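Local coordinates for E3 SUMO-protein ligase SIZ2 (Saccharomyces cerevisiae, PDB 6U75) that probably acts as an E3 ligase that promotes attachment of the ubiquitin-like protein SUMO to target proteins, at residues N47-S59 and K128-F140. Residues are numbered along the deposited sequence; the frame is centred on the assembly and turned at random.
Sequences NKSYKLYLFSGFS and KEYSISCFIVEVF
A single bend at chi3 (65°) in the otherwise extended chain of Lys-128 folds its end over one face of Phe-58, whose CG lies beside its own backbone N, turning the ring back toward the other strand although CB points away. Lys-128 NZ sits 3.3 Å from the centroid of the Phe-58 ring, almost on the ring normal, a cation-pi contact to which the long flexible lysine adds a CH-pi touch from CE. The Tyr-130 ring runs beside Phe-58 and points the same way, its plane turned 33° from it.

Further along, Phe-135 turns its edge to Phe-55 in an offset edge-to-face pair, the planes 89° apart; Phe-3 meets both of these buried rings, and Tyr-8 meets Phe-55 edge-to-face. Beta-branched Val-137 is compact enough to lay CG2 over a face of Tyr-53, 3.9 Å from the ring centroid and offset toward the rim, while CG1 of Val-139 meets the phenol end of the same ring. On the other face of the sheet, Leu-54 CD1 reaches Ile-132 CG2 and Cys-134 SG. Back near Phe-58, small serines suit the close spacing: Ser-59 OG and Ser-131 OG each hydrogen-bond a carboxylate oxygen of Glu-65.

Between the two faces, ten backbone hydrogen bonds run from Val-139 N to Ser-49 O (2.9 Å) through to Ser-59 N and Glu-129 O (2.9 Å). Gly-57 forms a hydrogen-bonded pair with Ser-131 and brings no side chain to that serine's face. These bonds make 50-58 and 130-139 neighbouring antiparallel strands of the twisted beta-sheet, which strand 12-21 also joins, in this PIAS-family ligase's PINIT domain.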
loop_
_atom_site.group_PDB
_atom_site.type_symbol
_atom_site.label_atom_id
_atom_site.label_comp_id
_atom_site.label_asym_id
_atom_site.label_seq_id
_atom_site.Cartn_x
_atom_site.Cartn_y
_atom_site.Cartn_z
ATOM N N ASN A 47 8.462 8.023 -20.011
ATOM C CA ASN A 47 7.155 7.689 -19.462
ATOM C C ASN A 47 6.931 8.499 -18.195
ATOM O O ASN A 47 7.767 8.482 -17.287
ATOM C CB ASN A 47 7.050 6.187 -19.171
ATOM C CG ASN A 47 5.624 5.740 -18.919
ATOM O OD1 ASN A 47 4.816 6.483 -18.361
ATOM N ND2 ASN A 47 5.306 4.520 -19.332
ATOM N N LYS A 48 5.797 9.200 -18.141
ATOM C CA LYS A 48 5.508 10.083 -17.018
ATOM C C LYS A 48 5.340 9.323 -15.710
ATOM O O LYS A 48 5.472 9.925 -14.638
ATOM C CB LYS A 48 4.240 10.893 -17.306
ATOM C CG LYS A 48 4.252 11.630 -18.643
ATOM C CD LYS A 48 2.894 11.573 -19.339
ATOM C CE LYS A 48 2.550 10.166 -19.825
ATOM N NZ LYS A 48 3.564 9.612 -20.768
ATOM N N SER A 49 5.048 8.026 -15.770
ATOM C CA SER A 49 4.812 7.224 -14.579
ATOM C C SER A 49 6.078 6.579 -14.033
ATOM O O SER A 49 5.993 5.810 -13.070
ATOM C CB SER A 49 3.777 6.135 -14.877
ATOM O OG SER A 49 2.515 6.701 -15.182
ATOM N N TYR A 50 7.239 6.865 -14.615
ATOM C CA TYR A 50 8.493 6.288 -14.149
ATOM C C TYR A 50 9.158 7.229 -13.153
ATOM O O TYR A 50 9.351 8.414 -13.439
ATOM C CB TYR A 50 9.438 6.009 -15.321
ATOM C CG TYR A 50 9.019 4.858 -16.216
ATOM C CD1 TYR A 50 7.865 4.127 -15.960
ATOM C CD2 TYR A 50 9.788 4.499 -17.315
ATOM C CE1 TYR A 50 7.487 3.078 -16.778
ATOM C CE2 TYR A 50 9.419 3.451 -18.136
ATOM C CZ TYR A 50 8.268 2.743 -17.862
ATOM O OH TYR A 50 7.895 1.699 -18.677
ATOM N N LYS A 51 9.510 6.689 -11.989
ATOM C CA LYS A 51 10.173 7.439 -10.935
ATOM C C LYS A 51 11.355 6.633 -10.413
ATOM O O LYS A 51 11.417 5.412 -10.567
ATOM C CB LYS A 51 9.216 7.760 -9.775
ATOM C CG LYS A 51 7.949 8.508 -10.174
ATOM C CD LYS A 51 8.256 9.848 -10.826
ATOM C CE LYS A 51 7.072 10.797 -10.736
ATOM N NZ LYS A 51 7.054 11.531 -9.440
ATOM N N LEU A 52 12.299 7.331 -9.787
ATOM C CA LEU A 52 13.446 6.696 -9.144
ATOM C C LEU A 52 13.156 6.601 -7.652
ATOM O O LEU A 52 13.107 7.621 -6.956
ATOM C CB LEU A 52 14.731 7.477 -9.407
ATOM C CG LEU A 52 15.975 6.904 -8.725
ATOM C CD1 LEU A 52 16.243 5.484 -9.203
ATOM C CD2 LEU A 52 17.189 7.787 -8.967
ATOM N N TYR A 53 12.969 5.379 -7.161
ATOM C CA TYR A 53 12.579 5.134 -5.781
ATOM C C TYR A 53 13.719 4.475 -5.018
ATOM O O TYR A 53 14.337 3.519 -5.505
ATOM C CB TYR A 53 11.328 4.253 -5.714
ATOM C CG TYR A 53 10.016 4.995 -5.862
ATOM C CD1 TYR A 53 9.979 6.330 -6.246
ATOM C CD2 TYR A 53 8.809 4.360 -5.600
ATOM C CE1 TYR A 53 8.779 7.006 -6.374
ATOM C CE2 TYR A 53 7.606 5.027 -5.727
ATOM C CZ TYR A 53 7.596 6.349 -6.112
ATOM O OH TYR A 53 6.400 7.015 -6.237
ATOM N N LEU A 54 13.987 4.999 -3.825
ATOM C CA LEU A 54 14.907 4.395 -2.875
ATOM C C LEU A 54 14.148 3.417 -1.987
ATOM O O LEU A 54 13.034 3.702 -1.541
ATOM C CB LEU A 54 15.568 5.477 -2.021
ATOM C CG LEU A 54 16.549 5.039 -0.933
ATOM C CD1 LEU A 54 17.881 4.626 -1.534
ATOM C CD2 LEU A 54 16.738 6.158 0.078
ATOM N N PHE A 55 14.758 2.262 -1.738
ATOM C CA PHE A 55 14.161 1.205 -0.937
ATOM C C PHE A 55 15.121 0.810 0.174
ATOM O O PHE A 55 16.340 0.810 -0.017
ATOM C CB PHE A 55 13.828 -0.021 -1.795
ATOM C CG PHE A 55 12.744 0.220 -2.805
ATOM C CD1 PHE A 55 13.027 0.835 -4.014
ATOM C CD2 PHE A 55 11.441 -0.172 -2.549
ATOM C CE1 PHE A 55 12.031 1.056 -4.943
ATOM C CE2 PHE A 55 10.442 0.047 -3.475
ATOM C CZ PHE A 55 10.737 0.662 -4.673
ATOM N N SER A 56 14.560 0.468 1.331
ATOM C CA SER A 56 15.328 0.005 2.476
ATOM C C SER A 56 14.619 -1.196 3.077
ATOM O O SER A 56 13.395 -1.186 3.229
ATOM C CB SER A 56 15.490 1.105 3.532
ATOM O OG SER A 56 16.179 0.628 4.674
ATOM N N GLY A 57 15.388 -2.230 3.412
ATOM C CA GLY A 57 14.815 -3.434 3.976
ATOM C C GLY A 57 15.725 -4.040 5.025
ATOM O O GLY A 57 16.920 -3.754 5.081
ATOM N N PHE A 58 15.133 -4.881 5.868
ATOM C CA PHE A 58 15.918 -5.618 6.849
ATOM C C PHE A 58 16.847 -6.591 6.136
ATOM O O PHE A 58 16.416 -7.357 5.267
ATOM C CB PHE A 58 15.005 -6.372 7.816
ATOM C CG PHE A 58 14.373 -5.501 8.869
ATOM C CD1 PHE A 58 15.124 -4.563 9.563
ATOM C CD2 PHE A 58 13.027 -5.623 9.166
ATOM C CE1 PHE A 58 14.543 -3.767 10.530
ATOM C CE2 PHE A 58 12.441 -4.829 10.132
ATOM C CZ PHE A 58 13.199 -3.899 10.815
ATOM N N SER A 59 18.125 -6.559 6.504
ATOM C CA SER A 59 19.148 -7.406 5.895
ATOM C C SER A 59 19.378 -8.595 6.822
ATOM O O SER A 59 20.190 -8.540 7.746
ATOM C CB SER A 59 20.432 -6.619 5.657
ATOM O OG SER A 59 21.466 -7.462 5.183
ATOM N N LYS A 128 19.691 -3.120 13.748
ATOM C CA LYS A 128 19.697 -4.213 12.788
ATOM C C LYS A 128 20.313 -3.737 11.482
ATOM O O LYS A 128 20.285 -2.545 11.162
ATOM C CB LYS A 128 18.278 -4.742 12.536
ATOM C CG LYS A 128 17.716 -5.573 13.682
ATOM C CD LYS A 128 16.229 -5.857 13.508
ATOM C CE LYS A 128 15.950 -6.721 12.287
ATOM N NZ LYS A 128 14.495 -7.004 12.131
ATOM N N GLU A 129 20.877 -4.677 10.731
ATOM C CA GLU A 129 21.485 -4.348 9.452
ATOM C C GLU A 129 20.409 -4.116 8.398
ATOM O O GLU A 129 19.353 -4.753 8.408
ATOM C CB GLU A 129 22.429 -5.463 9.003
ATOM C CG GLU A 129 23.591 -5.700 9.952
ATOM C CD GLU A 129 24.511 -6.810 9.485
ATOM O OE1 GLU A 129 25.076 -7.518 10.345
ATOM O OE2 GLU A 129 24.666 -6.977 8.257
ATOM N N TYR A 130 20.687 -3.188 7.484
ATOM C CA TYR A 130 19.733 -2.808 6.454
ATOM C C TYR A 130 20.369 -2.917 5.075
ATOM O O TYR A 130 21.582 -2.772 4.917
ATOM C CB TYR A 130 19.218 -1.374 6.666
ATOM C CG TYR A 130 18.351 -1.200 7.894
ATOM C CD1 TYR A 130 18.910 -0.875 9.122
ATOM C CD2 TYR A 130 16.974 -1.356 7.822
ATOM C CE1 TYR A 130 18.121 -0.716 10.246
ATOM C CE2 TYR A 130 16.179 -1.197 8.940
ATOM C CZ TYR A 130 16.757 -0.877 10.148
ATOM O OH TYR A 130 15.967 -0.718 11.264
ATOM N N SER A 131 19.528 -3.187 4.082
ATOM C CA SER A 131 19.906 -3.155 2.676
ATOM C C SER A 131 19.228 -1.961 2.020
ATOM O O SER A 131 18.011 -1.781 2.155
ATOM C CB SER A 131 19.505 -4.447 1.962
ATOM O OG SER A 131 20.246 -5.553 2.444
ATOM N N ILE A 132 20.017 -1.155 1.314
ATOM C CA ILE A 132 19.555 0.043 0.626
ATOM C C ILE A 132 19.716 -0.190 -0.869
ATOM O O ILE A 132 20.808 -0.547 -1.331
ATOM C CB ILE A 132 20.347 1.285 1.073
ATOM C CG1 ILE A 132 20.183 1.521 2.578
ATOM C CG2 ILE A 132 19.917 2.509 0.280
ATOM C CD1 ILE A 132 18.791 1.948 2.995
ATOM N N SER A 133 18.635 0.017 -1.618
ATOM C CA SER A 133 18.624 -0.192 -3.058
ATOM C C SER A 133 17.930 0.984 -3.730
ATOM O O SER A 133 17.237 1.772 -3.086
ATOM C CB SER A 133 17.911 -1.498 -3.436
ATOM O OG SER A 133 18.378 -2.581 -2.652
ATOM N N CYS A 134 18.116 1.091 -5.043
ATOM C CA CYS A 134 17.452 2.115 -5.837
ATOM C C CYS A 134 16.948 1.485 -7.122
ATOM O O CYS A 134 17.686 0.749 -7.785
ATOM C CB CYS A 134 18.395 3.280 -6.155
ATOM S SG CYS A 134 19.013 4.151 -4.704
ATOM N N PHE A 135 15.698 1.773 -7.471
ATOM C CA PHE A 135 15.087 1.198 -8.660
ATOM C C PHE A 135 14.325 2.269 -9.419
ATOM O O PHE A 135 13.697 3.140 -8.815
ATOM C CB PHE A 135 14.113 0.062 -8.314
ATOM C CG PHE A 135 14.775 -1.177 -7.788
ATOM C CD1 PHE A 135 15.217 -1.241 -6.479
ATOM C CD2 PHE A 135 14.935 -2.288 -8.600
ATOM C CE1 PHE A 135 15.819 -2.385 -5.993
ATOM C CE2 PHE A 135 15.535 -3.433 -8.120
ATOM C CZ PHE A 135 15.977 -3.482 -6.815
ATOM N N ILE A 136 14.367 2.191 -10.737
ATOM C CA ILE A 136 13.367 2.872 -11.548
ATOM C C ILE A 136 12.105 2.024 -11.524
ATOM O O ILE A 136 12.162 0.795 -11.647
ATOM C CB ILE A 136 13.882 3.106 -12.978
ATOM C CG1 ILE A 136 15.158 3.951 -12.926
ATOM C CG2 ILE A 136 12.814 3.790 -13.828
ATOM C CD1 ILE A 136 15.616 4.478 -14.266
ATOM N N VAL A 137 10.960 2.670 -11.332
ATOM C CA VAL A 137 9.704 1.962 -11.134
ATOM C C VAL A 137 8.590 2.706 -11.850
ATOM O O VAL A 137 8.610 3.934 -11.970
ATOM C CB VAL A 137 9.358 1.806 -9.636
ATOM C CG1 VAL A 137 10.486 1.110 -8.891
ATOM C CG2 VAL A 137 9.061 3.164 -9.015
ATOM N N GLU A 138 7.612 1.945 -12.325
ATOM C CA GLU A 138 6.362 2.505 -12.817
ATOM C C GLU A 138 5.384 2.560 -11.651
ATOM O O GLU A 138 5.130 1.539 -11.004
ATOM C CB GLU A 138 5.795 1.667 -13.961
ATOM C CG GLU A 138 4.594 2.298 -14.648
ATOM C CD GLU A 138 4.044 1.438 -15.767
ATOM O OE1 GLU A 138 2.813 1.225 -15.803
ATOM O OE2 GLU A 138 4.841 0.971 -16.607
ATOM N N VAL A 139 4.856 3.751 -11.374
ATOM C CA VAL A 139 3.957 3.965 -10.248
ATOM C C VAL A 139 2.524 3.983 -10.754
ATOM O O VAL A 139 2.246 4.356 -11.901
ATOM C CB VAL A 139 4.292 5.268 -9.490
ATOM C CG1 VAL A 139 5.731 5.243 -8.995
ATOM C CG2 VAL A 139 4.039 6.487 -10.370
ATOM N N PHE A 140 1.601 3.577 -9.885
ATOM C CA PHE A 140 0.180 3.547 -10.194
ATOM C C PHE A 140 -0.588 4.229 -9.072
ATOM O O PHE A 140 -0.304 4.007 -7.891
ATOM C CB PHE A 140 -0.322 2.111 -10.370
ATOM C CG PHE A 140 0.439 1.327 -11.399
ATOM C CD1 PHE A 140 0.025 1.307 -12.719
ATOM C CD2 PHE A 140 1.569 0.611 -11.045
ATOM C CE1 PHE A 140 0.722 0.585 -13.667
ATOM C CE2 PHE A 140 2.272 -0.111 -11.989
ATOM C CZ PHE A 140 1.847 -0.124 -13.301
#